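Local coordinates for protein BCAM1869 (Burkholderia cenocepacia, PDB 4O2H), which probably acts as a regulator of transcription in quorum sensing, as an RsaM homolog of novel fold that associates with copies of itself, at residues G19-L28 against N99-D109. Residues are numbered along the deposited sequence; the frame is centred on the assembly and turned at random.
Sequences GYVRLSEGAL and NVMAIDAKGAD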
loop_
_atom_site.group_PDB
_atom_site.type_symbol
_atom_site.label_atom_id
_atom_site.label_comp_id
_atom_site.label_asym_id
_atom_site.label_seq_id
_atom_site.Cartn_x
_atom_site.Cartn_y
_atom_site.Cartn_z
ATOM N N GLY A 19 8.445 -17.577 0.311
ATOM C CA GLY A 19 8.235 -16.130 0.459
ATOM C C GLY A 19 7.714 -15.607 1.790
ATOM O O GLY A 19 7.570 -14.396 1.948
ATOM N N TYR A 20 7.426 -16.485 2.758
ATOM C CA TYR A 20 6.959 -16.045 4.079
ATOM C C TYR A 20 8.051 -16.087 5.104
ATOM O O TYR A 20 8.871 -17.003 5.070
ATOM C CB TYR A 20 5.797 -16.912 4.579
ATOM C CG TYR A 20 4.556 -16.813 3.727
ATOM C CD1 TYR A 20 3.642 -15.778 3.908
ATOM C CD2 TYR A 20 4.275 -17.775 2.755
ATOM C CE1 TYR A 20 2.456 -15.720 3.174
ATOM C CE2 TYR A 20 3.126 -17.684 1.959
ATOM C CZ TYR A 20 2.216 -16.656 2.184
ATOM O OH TYR A 20 1.073 -16.556 1.442
ATOM N N VAL A 21 8.062 -15.086 6.010
ATOM C CA VAL A 21 8.913 -14.982 7.215
ATOM C C VAL A 21 8.155 -15.727 8.313
ATOM O O VAL A 21 7.060 -15.298 8.670
ATOM C CB VAL A 21 9.225 -13.495 7.613
ATOM C CG1 VAL A 21 9.941 -13.418 8.977
ATOM C CG2 VAL A 21 10.054 -12.808 6.526
ATOM N N ARG A 22 8.685 -16.847 8.807
ATOM C CA ARG A 22 7.980 -17.668 9.800
ATOM C C ARG A 22 8.307 -17.253 11.208
ATOM O O ARG A 22 9.472 -17.185 11.596
ATOM C CB ARG A 22 8.223 -19.151 9.579
ATOM C CG ARG A 22 7.417 -19.635 8.380
ATOM C CD ARG A 22 7.594 -21.100 7.995
ATOM N NE ARG A 22 6.486 -21.466 7.113
ATOM C CZ ARG A 22 6.410 -21.154 5.819
ATOM N NH1 ARG A 22 5.332 -21.463 5.120
ATOM N NH2 ARG A 22 7.409 -20.521 5.221
ATOM N N LEU A 23 7.250 -16.888 11.953
ATOM C CA LEU A 23 7.362 -16.348 13.304
ATOM C C LEU A 23 6.360 -16.993 14.232
ATOM O O LEU A 23 5.190 -17.152 13.871
ATOM C CB LEU A 23 7.122 -14.814 13.269
ATOM C CG LEU A 23 8.069 -13.933 12.459
ATOM C CD1 LEU A 23 7.521 -12.542 12.338
ATOM C CD2 LEU A 23 9.465 -13.896 13.085
ATOM N N SER A 24 6.807 -17.313 15.451
ATOM C CA SER A 24 5.943 -17.890 16.484
ATOM C C SER A 24 4.943 -16.865 17.001
ATOM O O SER A 24 5.139 -15.659 16.855
ATOM C CB SER A 24 6.771 -18.416 17.653
ATOM O OG SER A 24 7.320 -17.328 18.376
ATOM N N GLU A 25 3.892 -17.371 17.650
ATOM C CA GLU A 25 2.811 -16.630 18.295
ATOM C C GLU A 25 3.420 -15.534 19.234
ATOM O O GLU A 25 3.003 -14.374 19.170
ATOM C CB GLU A 25 1.953 -17.668 19.066
ATOM C CG GLU A 25 0.785 -17.137 19.880
ATOM C CD GLU A 25 -0.022 -18.179 20.632
ATOM O OE1 GLU A 25 0.550 -18.919 21.471
ATOM O OE2 GLU A 25 -1.248 -18.240 20.387
ATOM N N GLY A 26 4.434 -15.925 20.016
ATOM C CA GLY A 26 5.159 -15.076 20.949
ATOM C C GLY A 26 6.021 -14.028 20.287
ATOM O O GLY A 26 5.975 -12.858 20.669
ATOM N N ALA A 27 6.825 -14.445 19.300
ATOM C CA ALA A 27 7.687 -13.569 18.498
ATOM C C ALA A 27 6.867 -12.468 17.779
ATOM O O ALA A 27 7.369 -11.360 17.574
ATOM C CB ALA A 27 8.434 -14.398 17.465
ATOM N N LEU A 28 5.619 -12.805 17.411
ATOM C CA LEU A 28 4.640 -11.971 16.728
ATOM C C LEU A 28 4.032 -10.968 17.706
ATOM O O LEU A 28 3.800 -9.813 17.331
ATOM C CB LEU A 28 3.562 -12.873 16.097
ATOM C CG LEU A 28 3.013 -12.552 14.707
ATOM C CD1 LEU A 28 4.050 -11.937 13.772
ATOM C CD2 LEU A 28 2.404 -13.763 14.089
ATOM N N ASN A 99 4.071 -10.489 4.693
ATOM C CA ASN A 99 5.014 -11.507 4.226
ATOM C C ASN A 99 5.275 -12.474 5.371
ATOM O O ASN A 99 6.314 -13.129 5.409
ATOM C CB ASN A 99 6.316 -10.870 3.698
ATOM C CG ASN A 99 7.170 -10.188 4.737
ATOM O OD1 ASN A 99 6.702 -9.711 5.774
ATOM N ND2 ASN A 99 8.452 -10.064 4.430
ATOM N N VAL A 100 4.342 -12.528 6.330
ATOM C CA VAL A 100 4.445 -13.385 7.513
ATOM C C VAL A 100 3.539 -14.603 7.437
ATOM O O VAL A 100 2.383 -14.508 7.049
ATOM C CB VAL A 100 4.155 -12.609 8.835
ATOM C CG1 VAL A 100 4.145 -13.539 10.072
ATOM C CG2 VAL A 100 5.137 -11.450 9.034
HETATM N N MSE A 101 4.062 -15.731 7.915
HETATM C CA MSE A 101 3.317 -16.952 8.191
HETATM C C MSE A 101 3.556 -17.288 9.652
HETATM O O MSE A 101 4.705 -17.512 10.063
HETATM C CB MSE A 101 3.696 -18.119 7.248
HETATM C CG MSE A 101 3.012 -19.409 7.607
HETATM SE SE MSE A 101 1.075 -19.292 7.564
HETATM C CE MSE A 101 0.796 -19.362 5.682
ATOM N N ALA A 102 2.473 -17.279 10.453
ATOM C CA ALA A 102 2.573 -17.647 11.858
ATOM C C ALA A 102 2.611 -19.156 12.009
ATOM O O ALA A 102 1.862 -19.890 11.354
ATOM C CB ALA A 102 1.427 -17.059 12.662
ATOM N N ILE A 103 3.524 -19.621 12.855
ATOM C CA ILE A 103 3.739 -21.040 13.097
ATOM C C ILE A 103 3.365 -21.380 14.539
ATOM O O ILE A 103 3.329 -20.484 15.377
ATOM C CB ILE A 103 5.202 -21.447 12.749
ATOM C CG1 ILE A 103 6.241 -20.571 13.511
ATOM C CG2 ILE A 103 5.411 -21.396 11.220
ATOM C CD1 ILE A 103 7.599 -21.152 13.696
ATOM N N ASP A 104 3.080 -22.669 14.825
ATOM C CA ASP A 104 2.729 -23.090 16.174
ATOM C C ASP A 104 3.981 -23.575 16.954
ATOM O O ASP A 104 5.123 -23.392 16.500
ATOM C CB ASP A 104 1.607 -24.165 16.151
ATOM C CG ASP A 104 1.878 -25.495 15.446
ATOM O OD1 ASP A 104 3.016 -26.009 15.548
ATOM O OD2 ASP A 104 0.916 -26.085 14.913
ATOM N N ALA A 105 3.739 -24.175 18.140
ATOM C CA ALA A 105 4.739 -24.724 19.056
ATOM C C ALA A 105 5.585 -25.824 18.410
ATOM O O ALA A 105 6.767 -25.952 18.741
ATOM C CB ALA A 105 4.053 -25.276 20.299
ATOM N N LYS A 106 4.984 -26.611 17.496
ATOM C CA LYS A 106 5.678 -27.694 16.788
ATOM C C LYS A 106 6.385 -27.174 15.510
ATOM O O LYS A 106 7.122 -27.931 14.870
ATOM C CB LYS A 106 4.709 -28.848 16.461
ATOM C CG LYS A 106 4.340 -29.716 17.675
ATOM C CD LYS A 106 3.471 -30.917 17.291
ATOM C CE LYS A 106 3.069 -31.754 18.482
ATOM N NZ LYS A 106 2.516 -33.074 18.070
ATOM N N GLY A 107 6.187 -25.890 15.185
ATOM C CA GLY A 107 6.807 -25.226 14.039
ATOM C C GLY A 107 6.022 -25.300 12.745
ATOM O O GLY A 107 6.507 -24.869 11.695
ATOM N N ALA A 108 4.814 -25.867 12.814
ATOM C CA ALA A 108 3.880 -26.018 11.703
ATOM C C ALA A 108 3.100 -24.725 11.489
ATOM O O ALA A 108 2.797 -24.016 12.451
ATOM C CB ALA A 108 2.924 -27.176 11.983
ATOM N N ASP A 109 2.795 -24.409 10.223
ATOM C CA ASP A 109 2.042 -23.215 9.828
ATOM C C ASP A 109 0.648 -23.228 10.428
ATOM O O ASP A 109 0.066 -24.300 10.593
ATOM C CB ASP A 109 1.930 -23.147 8.295
ATOM C CG ASP A 109 3.236 -22.888 7.570
ATOM O OD1 ASP A 109 4.264 -22.672 8.251
ATOM O OD2 ASP A 109 3.219 -22.844 6.318
#
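R22 lays its guanidinium over the CB of selenomethionine M101, which sits 4.1 Å above the plane. D109 meets the same group side-on at its edge. R22 NE donates to D109 OD1 at 2.8 Å, on the syn lone pair, and R22 NH1 reaches D109 OD2 at 2.8 Å. The two planes are only 18° apart, so this salt bridge is nearly flat. R22 NH2 has a second carboxylate partner, D18. The side chain runs extended from CG to NE and crosses I103, whose CG2 lies 3.9 Å from R22 CG. Y20 packs its CB on M101 CB at 3.6 Å; P42 of the second subunit covers Y20 as well. On the face that carries V100 and A102, L28 of helix 25-29 packs against the sheet. Its CD1 meets V100 CG1 tip to tip at 4.0 Å, and its CD2 touches A102 CB at 3.7 Å. Four backbone bonds join the strands, V21 N to N99 O, M101 N to V21 O, L23 N to M101 O and I103 N to L23 O. S24 sits at the N-cap of helix 25-29, where its OG accepts a hydrogen bond from A27 N. The arrangement is a two-stranded parallel sheet, with helix 112-125 packed against Y20, M101 and L28.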